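Calreticulin, putative (Trypanosoma cruzi, PDB 5HCF) is probably a lectin-like chaperone of the calreticulin family, whose globular domain is thought to bind both carbohydrate and peptide ligands. Local coordinates at residues A[202-205]-A[206-210]. Residues are numbered along the deposited sequence; the frame is centred on the assembly and turned at random. Where two conformers were deposited one is given.
Sequences HKVP and EPLTH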
loop_
_atom_site.group_PDB
_atom_site.type_symbol
_atom_site.label_atom_id
_atom_site.label_comp_id
_atom_site.label_asym_id
_atom_site.label_seq_id
_atom_site.Cartn_x
_atom_site.Cartn_y
_atom_site.Cartn_z
ATOM N N HIS A 202 2.432 2.376 -17.111
ATOM C CA HIS A 202 2.545 1.337 -16.089
ATOM C C HIS A 202 3.972 1.145 -15.586
ATOM O O HIS A 202 4.183 0.725 -14.450
ATOM C CB HIS A 202 2.031 0.008 -16.641
ATOM C CG HIS A 202 3.033 -0.715 -17.484
ATOM N ND1 HIS A 202 3.927 -1.625 -16.963
ATOM C CD2 HIS A 202 3.303 -0.642 -18.810
ATOM C CE1 HIS A 202 4.691 -2.094 -17.931
ATOM N NE2 HIS A 202 4.333 -1.514 -19.062
ATOM N N LYS A 203 4.947 1.456 -16.436
ATOM C CA LYS A 203 6.344 1.150 -16.148
ATOM C C LYS A 203 6.991 2.084 -15.142
ATOM O O LYS A 203 6.820 3.299 -15.192
ATOM C CB LYS A 203 7.144 1.163 -17.453
ATOM C CG LYS A 203 8.550 0.604 -17.355
ATOM C CD LYS A 203 9.288 0.847 -18.665
ATOM C CE LYS A 203 9.728 2.306 -18.789
ATOM N NZ LYS A 203 11.029 2.645 -18.158
ATOM N N VAL A 204 7.743 1.495 -14.222
ATOM C CA VAL A 204 8.516 2.271 -13.274
ATOM C C VAL A 204 9.599 3.036 -14.021
ATOM O O VAL A 204 10.300 2.463 -14.855
ATOM C CB VAL A 204 9.148 1.370 -12.193
ATOM C CG1 VAL A 204 8.062 0.701 -11.358
ATOM C CG2 VAL A 204 10.060 0.330 -12.825
ATOM N N PRO A 205 9.724 4.342 -13.742
ATOM C CA PRO A 205 10.725 5.164 -14.432
ATOM C C PRO A 205 12.135 4.682 -14.109
ATOM O O PRO A 205 12.939 4.474 -15.015
ATOM C CB PRO A 205 10.475 6.570 -13.883
ATOM C CG PRO A 205 9.814 6.360 -12.574
ATOM C CD PRO A 205 9.013 5.092 -12.693
ATOM N N GLU A 206 12.419 4.504 -12.824
ATOM C CA GLU A 206 13.655 3.868 -12.393
ATOM C C GLU A 206 13.307 2.559 -11.700
ATOM O O GLU A 206 12.170 2.371 -11.278
ATOM C CB GLU A 206 14.466 4.781 -11.469
ATOM C CG GLU A 206 14.945 6.069 -12.126
ATOM C CD GLU A 206 15.654 5.822 -13.454
ATOM O OE1 GLU A 206 16.254 4.736 -13.628
ATOM O OE2 GLU A 206 15.607 6.715 -14.328
ATOM N N PRO A 207 14.278 1.639 -11.604
ATOM C CA PRO A 207 14.014 0.388 -10.883
ATOM C C PRO A 207 13.651 0.635 -9.420
ATOM O O PRO A 207 14.157 1.575 -8.804
ATOM C CB PRO A 207 15.335 -0.376 -11.006
ATOM C CG PRO A 207 16.366 0.673 -11.247
ATOM C CD PRO A 207 15.688 1.768 -12.012
ATOM N N LEU A 208 12.783 -0.210 -8.874
ATOM C CA LEU A 208 12.322 -0.051 -7.501
ATOM C C LEU A 208 13.279 -0.752 -6.554
ATOM O O LEU A 208 13.684 -1.883 -6.801
ATOM C CB LEU A 208 10.908 -0.607 -7.326
ATOM C CG LEU A 208 9.808 0.047 -8.158
ATOM C CD1 LEU A 208 8.460 -0.620 -7.901
ATOM C CD2 LEU A 208 9.744 1.532 -7.872
ATOM N N THR A 209 13.614 -0.097 -5.450
ATOM C CA THR A 209 14.725 -0.559 -4.632
ATOM C C THR A 209 14.362 -0.737 -3.152
ATOM O O THR A 209 14.987 -1.531 -2.453
ATOM C CB THR A 209 15.909 0.410 -4.749
ATOM O OG1 THR A 209 17.101 -0.225 -4.281
ATOM C CG2 THR A 209 15.649 1.663 -3.939
ATOM N N HIS A 210 13.363 -0.003 -2.674
ATOM C CA HIS A 210 12.933 -0.127 -1.282
ATOM C C HIS A 210 11.417 -0.165 -1.132
ATOM O O HIS A 210 10.683 0.357 -1.971
ATOM C CB HIS A 210 13.474 1.033 -0.439
ATOM C CG HIS A 210 14.965 1.044 -0.293
ATOM N ND1 HIS A 210 15.770 1.916 -0.987
ATOM C CD2 HIS A 210 15.785 0.308 0.493
ATOM C CE1 HIS A 210 17.033 1.709 -0.647
ATOM N NE2 HIS A 210 17.068 0.740 0.245
#
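The entry into strand 208-217 of the legume-lectin-like beta sandwich is a proline-flanked bend, in which Val204, in the loop that leads into the strand, packs against Leu208, the first residue of the strand. CG1 of Val204 does the touching: it lies 3.7 Å from Leu208 CG and equally near CD1, with CD2 slightly farther off, so one methyl meets the fork of the leucine while the two side chains cross at a slant. In Leu208 a chi1 of -61° sets CG opposite the carbonyl carbon, and this swings the branched end back toward the loop. CB and CG2 of Val204 both lie 3.3 Å from the carbonyl O of Glu206, a van der Waals contact. Pro205 and Pro207 bracket Glu206, whose side chain folds back along the preceding peptide: bent at chi2 (-51°), it brings CD to 3.4 Å from Pro205 O. Lys203 NZ makes a weak hydrogen bond, 3.4 Å long, to Val204 O. Asn64 holds the loop through its side-chain amide, donating to His202 O and accepting from Val204 N, while Trp106 packs against Val204 and Pro205. Beyond the bend, Leu208 is backbone hydrogen-bonded to Ile62, and a classic beta bulge sets Thr209 and His210 opposite Leu91. The local contact is apolar, without a hydrogen bond between residues 202-205 and 206-210; the bend's shape probably rests on the restricted proline backbones and the buried Val204-Leu208 pair together with the outside grip of Asn64, while Glu206 and both prolines are exposed.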